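Local coordinates for regulatory protein of LacI family (Chloroflexus aggregans, PDB 3BBL) that probably regulates transcription as a LacI-family DNA-binding protein, with a periplasmic-binding-protein-like domain that in relatives senses small-molecule effectors, at residues 114-119 / 219-224; 128-133 / 145-150; 192-195 / 199-202. All blocks are in the same frame, centred on the assembly; numbering follows the deposited sequence.

Contact 1: residues 114-119 / 219-224. With EDO (1,2-ethanediol), chain C.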
# COMPACT_ATOMS: atom_id res chain seq x y z
N ARG A 114 5.51 -22.94 -8.23
CA ARG A 114 5.35 -24.37 -8.49
C ARG A 114 3.95 -24.80 -8.06
O ARG A 114 3.22 -25.48 -8.80
CB ARG A 114 6.41 -25.18 -7.74
CG ARG A 114 6.28 -26.69 -7.93
CD ARG A 114 7.46 -27.44 -7.33
NE ARG A 114 7.57 -27.21 -5.90
CZ ARG A 114 8.65 -26.71 -5.29
NH1 ARG A 114 9.74 -26.37 -5.99
NH2 ARG A 114 8.63 -26.51 -3.98
N GLN A 115 3.57 -24.39 -6.86
CA GLN A 115 2.28 -24.73 -6.30
C GLN A 115 1.15 -24.17 -7.17
O GLN A 115 0.16 -24.85 -7.45
CB GLN A 115 2.18 -24.16 -4.89
CG GLN A 115 1.17 -24.83 -4.00
CD GLN A 115 1.10 -24.16 -2.64
OE1 GLN A 115 2.13 -23.76 -2.09
NE2 GLN A 115 -0.11 -24.03 -2.10
N ALA A 116 1.31 -22.93 -7.62
CA ALA A 116 0.30 -22.31 -8.46
C ALA A 116 0.15 -23.11 -9.75
O ALA A 116 -0.96 -23.45 -10.14
CB ALA A 116 0.69 -20.86 -8.78
N VAL A 117 1.27 -23.44 -10.38
CA VAL A 117 1.22 -24.20 -11.62
C VAL A 117 0.64 -25.59 -11.41
O VAL A 117 -0.15 -26.06 -12.22
CB VAL A 117 2.61 -24.30 -12.28
CG1 VAL A 117 2.53 -25.08 -13.57
CG2 VAL A 117 3.14 -22.91 -12.58
N GLU A 118 1.01 -26.25 -10.32
CA GLU A 118 0.49 -27.59 -10.03
C GLU A 118 -1.03 -27.52 -9.93
O GLU A 118 -1.74 -28.42 -10.38
CB GLU A 118 1.05 -28.14 -8.71
CG GLU A 118 2.55 -28.38 -8.75
CD GLU A 118 3.11 -28.85 -7.43
OE1 GLU A 118 2.57 -28.43 -6.38
OE2 GLU A 118 4.09 -29.61 -7.44
N TYR A 119 -1.52 -26.45 -9.33
CA TYR A 119 -2.95 -26.25 -9.18
C TYR A 119 -3.62 -26.15 -10.55
O TYR A 119 -4.64 -26.79 -10.80
CB TYR A 119 -3.25 -24.99 -8.37
CG TYR A 119 -4.73 -24.77 -8.19
CD1 TYR A 119 -5.44 -25.43 -7.19
CD2 TYR A 119 -5.44 -23.95 -9.06
CE1 TYR A 119 -6.82 -25.29 -7.08
CE2 TYR A 119 -6.81 -23.81 -8.97
CZ TYR A 119 -7.50 -24.48 -7.97
OH TYR A 119 -8.87 -24.34 -7.90
N ALA A 219 -7.60 -18.76 -17.33
CA ALA A 219 -7.32 -18.74 -15.89
C ALA A 219 -6.09 -17.86 -15.65
O ALA A 219 -5.16 -17.83 -16.46
CB ALA A 219 -7.08 -20.15 -15.38
N ILE A 220 -6.10 -17.12 -14.55
CA ILE A 220 -5.00 -16.24 -14.20
C ILE A 220 -4.64 -16.32 -12.72
O ILE A 220 -5.52 -16.26 -11.86
CB ILE A 220 -5.34 -14.77 -14.54
CG1 ILE A 220 -5.53 -14.63 -16.05
CG2 ILE A 220 -4.22 -13.83 -14.07
CD1 ILE A 220 -6.13 -13.29 -16.47
N ILE A 221 -3.36 -16.47 -12.43
CA ILE A 221 -2.90 -16.51 -11.04
C ILE A 221 -1.77 -15.51 -10.94
O ILE A 221 -0.83 -15.55 -11.72
CB ILE A 221 -2.40 -17.91 -10.61
CG1 ILE A 221 -3.55 -18.91 -10.64
CG2 ILE A 221 -1.82 -17.84 -9.21
CD1 ILE A 221 -3.19 -20.28 -10.10
N GLY A 222 -1.88 -14.59 -9.98
CA GLY A 222 -0.85 -13.58 -9.80
C GLY A 222 0.10 -13.91 -8.67
O GLY A 222 0.16 -15.06 -8.20
N PHE A 223 0.85 -12.91 -8.24
CA PHE A 223 1.82 -13.07 -7.16
C PHE A 223 1.90 -11.79 -6.33
O PHE A 223 2.02 -10.70 -6.89
CB PHE A 223 3.20 -13.42 -7.73
CG PHE A 223 4.06 -14.26 -6.82
CD1 PHE A 223 4.28 -15.60 -7.11
CD2 PHE A 223 4.66 -13.71 -5.68
CE1 PHE A 223 5.10 -16.39 -6.28
CE2 PHE A 223 5.47 -14.48 -4.85
CZ PHE A 223 5.69 -15.83 -5.15
N ASP A 224 1.84 -12.01 -5.01
CA ASP A 224 1.88 -11.06 -3.88
C ASP A 224 0.54 -10.67 -3.29
O ASP A 224 0.49 -9.83 -2.40
CB ASP A 224 2.69 -9.74 -4.07
CG ASP A 224 3.59 -9.74 -5.26
OD1 ASP A 224 3.50 -8.72 -5.97
OD2 ASP A 224 4.35 -10.70 -5.50
C1 EDO C . -9.11 -16.41 -12.60
O1 EDO C . -8.39 -17.59 -12.98
C2 EDO C . -9.00 -16.17 -11.09
O2 EDO C . -7.85 -15.39 -10.79
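Ile221 CD1 approaches the Tyr119 ring obliquely, 4.4 Å from Tyr119 CD2. This is a light apolar touch. Leu274 and Ile276 also pack on this tyrosine, and a second bound 1,2-ethanediol lies about 5 Å from its side chain. No hydrogen bond crosses between 114-119 and 219-224, and the contact is small, about 111 Å² in all.

Its centre is Ala116 against Ile221. Both branches of the isoleucine are used. Ile221 CG2 comes to 4.0 Å from Ala116 CB. Ile221 CD1 passes alongside, 4.1 Å from Ala116 CB and 3.9 Å from Ala116 O. The first torsion of Ile221 (chi1 -65°) lets both CG2 and the arm from CG1 to CD1 reach the alanine. The small alanine side chain is consistent with the close approach of the backbones, 7.1 Å between Ala116 CA and Ile221 CA.

A 1,2-ethanediol, probably from the crystallisation liquor, is bound by the strand backbone. Ile220 N donates to its O1 at 2.8 Å, nearly straight at 168°. Its O2 donates to Ile220 O at 2.7 Å. Ser237 N also bonds the diol.

The contact lays helix 109-123 on one face of the sheet. Strand 219-223 runs between strands 191-194 and 237-240. Met193 and Leu274 pack against both Ala116 and Ile221, while Val117 turns to helix 138-153.

Contact 2: residues 128-133 / 145-150; sequences IAILAW and QGYLEA
Strand 128-132 and helix 138-153 are the first two elements of a beta-alpha-beta unit that ends in strand 163-165, and Tyr147 joins them. The short axes of 128-132 and 145-150 run nearly antiparallel, at 166°, with a closest approach of 10.3 Å. Tyr147 bridges that gap with its whole side chain.

Its CG is anti to the backbone N, which sends the ring down from the helix onto the strand. Tyr147 OH donates to Ile128 O at 2.7 Å. The carbonyl oxygen sits at the ring edge, near the ring plane. The hydroxyl lies 27° out of the carbonyl plane of Ile128. The bond gives the buried hydroxyl a partner and would limit rotation of the ring.

Ile130 packs over one face of the ring. Ile130 CG2 stands 3.8 Å from the centroid of the Tyr147 ring and only 11° off the normal, a well-centred CH-pi contact. CG2 reaches this place because it sits between the backbone N and the carbonyl carbon. CG1 is anti to N and carries Ile130 CD1 to the root of the tyrosine, 3.9 Å from Tyr147 CB. Ile130 and Tyr147 lie alongside each other with their ends pointing opposite ways. Ile128 adds a looser touch, Ile128 CG2 to Tyr147 CE1 at 4.2 Å.

Within the helix, and not part of the contact, Gln145 NE2 donates to Glu149 OE2 at 3.2 Å. Glu149 OE1 forms a salt bridge with Arg114. Val117 of helix 109-123 also packs on Tyr147. A helix lying back along its strand in this way is typical of the beta-alpha-beta crossovers of periplasmic-binding-protein-like domains.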
# COMPACT_ATOMS: atom_id res chain seq x y z
N ILE A 128 -0.10 -23.50 -20.48
CA ILE A 128 0.06 -22.50 -19.44
C ILE A 128 1.24 -21.59 -19.75
O ILE A 128 2.36 -22.05 -19.95
CB ILE A 128 0.30 -23.17 -18.07
CG1 ILE A 128 -0.76 -24.25 -17.83
CG2 ILE A 128 0.29 -22.11 -16.96
CD1 ILE A 128 -0.48 -25.17 -16.66
N ALA A 129 0.98 -20.29 -19.79
CA ALA A 129 2.01 -19.33 -20.08
C ALA A 129 2.37 -18.56 -18.81
O ALA A 129 1.65 -18.63 -17.80
CB ALA A 129 1.53 -18.37 -21.16
N ILE A 130 3.47 -17.82 -18.87
CA ILE A 130 3.90 -17.03 -17.73
C ILE A 130 4.47 -15.66 -18.13
O ILE A 130 5.23 -15.54 -19.10
CB ILE A 130 4.95 -17.81 -16.88
CG1 ILE A 130 5.31 -17.01 -15.63
CG2 ILE A 130 6.19 -18.13 -17.73
CD1 ILE A 130 6.26 -17.75 -14.69
N LEU A 131 4.08 -14.64 -17.38
CA LEU A 131 4.56 -13.29 -17.59
C LEU A 131 5.68 -13.14 -16.56
O LEU A 131 5.43 -12.94 -15.37
CB LEU A 131 3.43 -12.29 -17.36
CG LEU A 131 2.18 -12.59 -18.20
CD1 LEU A 131 1.19 -11.44 -18.07
CD2 LEU A 131 2.58 -12.79 -19.65
N ALA A 132 6.91 -13.28 -17.02
CA ALA A 132 8.07 -13.22 -16.14
C ALA A 132 8.89 -11.93 -16.24
O ALA A 132 8.56 -11.02 -17.01
CB ALA A 132 8.96 -14.42 -16.41
N TRP A 133 9.96 -11.88 -15.46
CA TRP A 133 10.83 -10.71 -15.42
C TRP A 133 12.17 -10.96 -16.12
O TRP A 133 12.47 -12.08 -16.51
CB TRP A 133 11.08 -10.30 -13.96
CG TRP A 133 9.85 -9.90 -13.22
CD1 TRP A 133 8.67 -9.49 -13.75
CD2 TRP A 133 9.70 -9.81 -11.79
NE1 TRP A 133 7.79 -9.15 -12.76
CE2 TRP A 133 8.39 -9.34 -11.54
CE3 TRP A 133 10.54 -10.08 -10.70
CZ2 TRP A 133 7.90 -9.13 -10.25
CZ3 TRP A 133 10.05 -9.87 -9.42
CH2 TRP A 133 8.74 -9.40 -9.20
N GLN A 145 11.57 -20.33 -11.88
CA GLN A 145 12.06 -21.69 -11.67
C GLN A 145 10.94 -22.64 -11.24
O GLN A 145 10.86 -23.78 -11.71
CB GLN A 145 13.18 -21.68 -10.62
CG GLN A 145 13.90 -23.01 -10.40
CD GLN A 145 14.43 -23.61 -11.69
OE1 GLN A 145 15.07 -22.93 -12.51
NE2 GLN A 145 14.18 -24.90 -11.89
N GLY A 146 10.07 -22.17 -10.35
CA GLY A 146 8.96 -22.99 -9.88
C GLY A 146 8.05 -23.42 -11.02
O GLY A 146 7.54 -24.54 -11.04
N TYR A 147 7.85 -22.52 -11.97
CA TYR A 147 7.03 -22.77 -13.15
C TYR A 147 7.68 -23.89 -13.98
O TYR A 147 7.04 -24.88 -14.33
CB TYR A 147 6.93 -21.48 -13.97
CG TYR A 147 6.39 -21.66 -15.38
CD1 TYR A 147 5.02 -21.70 -15.62
CD2 TYR A 147 7.25 -21.77 -16.46
CE1 TYR A 147 4.53 -21.84 -16.92
CE2 TYR A 147 6.78 -21.91 -17.75
CZ TYR A 147 5.42 -21.94 -17.98
OH TYR A 147 4.94 -22.06 -19.26
N LEU A 148 8.97 -23.72 -14.30
CA LEU A 148 9.70 -24.70 -15.08
C LEU A 148 9.64 -26.08 -14.43
O LEU A 148 9.41 -27.08 -15.11
CB LEU A 148 11.16 -24.27 -15.24
CG LEU A 148 11.35 -22.91 -15.92
CD1 LEU A 148 12.82 -22.55 -15.95
CD2 LEU A 148 10.77 -22.95 -17.33
N GLU A 149 9.83 -26.12 -13.12
CA GLU A 149 9.79 -27.39 -12.39
C GLU A 149 8.44 -28.08 -12.47
O GLU A 149 8.36 -29.28 -12.70
CB GLU A 149 10.16 -27.17 -10.92
CG GLU A 149 11.64 -27.26 -10.64
CD GLU A 149 12.01 -26.76 -9.24
OE1 GLU A 149 11.28 -27.10 -8.27
OE2 GLU A 149 13.02 -26.03 -9.12
N ALA A 150 7.37 -27.32 -12.25
CA ALA A 150 6.04 -27.90 -12.30
C ALA A 150 5.71 -28.40 -13.71
O ALA A 150 5.18 -29.49 -13.88
CB ALA A 150 5.00 -26.89 -11.84

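Contact 3: residues 192-195 / 199-202; sequences IMTL and MAIG
Apolar contacts carry most of the join between 192-195 and 199-202. Thr194 faces the first full turn of the helix with its carbon atoms. Thr194 CB lies 3.8 Å from Met199 CB, and Thr194 CG2 is 3.7 Å from Ala200 CA. The methyl branch thus rests against the helix backbone as well as its side chains. Met199, a selenomethionine, runs along the end of the strand. Its chain is extended through chi2 (-179°) and then bends at chi3. Met199 SE lies 4.3 Å from Leu195 CB. The Leu195 side chain packs on Trp133 and Ala132.

The polar part centres on the threonine hydroxyl. OG1 stands between the backbone N and the carbonyl carbon (chi1 67°). This places Thr194 OG1 3.2 Å from Ala200 CB. Ala200 N is 3.5 Å from Thr194 OG1, but the angle is poor and no hydrogen bond forms. The partner of this hydroxyl is Asn196 O, between the two segments. Met199 SE also makes a plain close approach to a backbone nitrogen, 3.9 Å from Leu195 N. No hydrogen bond links 192-195 directly to 199-202.

Around the contact, Leu131 packs on both Thr194 and Met199, and Ile220 touches Ala200. Ile201 points away from the strand and packs on Met228 of the second subunit.

Thr194 CA and Ala200 CA come as near as 5.6 Å. Strand 191-194, helix 197-209 and the neighbouring parallel strand 219-223 form a beta-alpha-beta unit, here in a periplasmic-binding-protein-like domain.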
# COMPACT_ATOMS: atom_id res chain seq x y z
N ILE A 192 -2.61 -18.36 -17.42
CA ILE A 192 -1.46 -17.48 -17.34
C ILE A 192 -1.05 -17.21 -15.90
O ILE A 192 -1.86 -16.82 -15.06
CB ILE A 192 -1.75 -16.13 -18.04
CG1 ILE A 192 -1.93 -16.37 -19.54
CG2 ILE A 192 -0.61 -15.15 -17.80
CD1 ILE A 192 -2.27 -15.13 -20.34
N MSE A 193 0.23 -17.43 -15.62
CA MSE A 193 0.82 -17.19 -14.31
C MSE A 193 1.61 -15.87 -14.45
O MSE A 193 2.32 -15.67 -15.43
CB MSE A 193 1.76 -18.36 -13.97
CG MSE A 193 2.65 -18.18 -12.76
SE MSE A 193 1.74 -18.69 -11.11
CE MSE A 193 1.98 -17.02 -10.10
N THR A 194 1.47 -14.95 -13.50
CA THR A 194 2.21 -13.69 -13.57
C THR A 194 3.13 -13.52 -12.35
O THR A 194 2.85 -14.08 -11.29
CB THR A 194 1.26 -12.47 -13.67
OG1 THR A 194 0.53 -12.31 -12.45
CG2 THR A 194 0.28 -12.67 -14.81
N LEU A 195 4.21 -12.77 -12.50
CA LEU A 195 5.13 -12.60 -11.37
C LEU A 195 4.74 -11.58 -10.31
O LEU A 195 5.43 -11.46 -9.30
CB LEU A 195 6.55 -12.36 -11.85
CG LEU A 195 7.15 -13.59 -12.56
CD1 LEU A 195 8.68 -13.53 -12.47
CD2 LEU A 195 6.65 -14.87 -11.92
N MSE A 199 0.85 -7.17 -13.00
CA MSE A 199 0.89 -7.81 -14.30
C MSE A 199 -0.41 -8.57 -14.55
O MSE A 199 -1.00 -8.48 -15.63
CB MSE A 199 2.08 -8.78 -14.39
CG MSE A 199 3.41 -8.08 -14.34
SE MSE A 199 4.77 -9.46 -14.50
CE MSE A 199 5.39 -9.08 -16.29
N ALA A 200 -0.86 -9.31 -13.54
CA ALA A 200 -2.10 -10.07 -13.66
C ALA A 200 -3.30 -9.18 -14.00
O ALA A 200 -4.20 -9.57 -14.75
CB ALA A 200 -2.36 -10.83 -12.38
N ILE A 201 -3.31 -7.97 -13.45
CA ILE A 201 -4.40 -7.05 -13.72
C ILE A 201 -4.40 -6.65 -15.19
O ILE A 201 -5.45 -6.56 -15.83
CB ILE A 201 -4.33 -5.82 -12.78
CG1 ILE A 201 -4.62 -6.28 -11.34
CG2 ILE A 201 -5.36 -4.77 -13.18
CD1 ILE A 201 -4.56 -5.19 -10.29
N GLY A 202 -3.20 -6.45 -15.74
CA GLY A 202 -3.08 -6.10 -17.14
C GLY A 202 -3.60 -7.26 -17.99
O GLY A 202 -4.28 -7.05 -19.00

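Overall arrangement
All three contacts are buried, though contact 1 reaches a partly exposed tyrosine. They belong to the same mixed sheet, where strands 128-132, 191-194 and 219-223 lie side by side. Met193 pairs by backbone hydrogen bonds with Ala129 and Leu131, which ties contact 2 to contact 3. Ile192 N and Thr194 N pair in the same way with strand 219-223, tying contact 3 to contact 1. Contacts 1 and 2 also meet through their helices, by packing and by the Arg114-Glu149 salt bridge. Their chemistry differs. Contact 1 is apolar between its segments and joins elements distant in sequence. Contact 2 combines a ring face with a hydroxyl bond. Contact 3 is local, and its helix also reaches the second subunit.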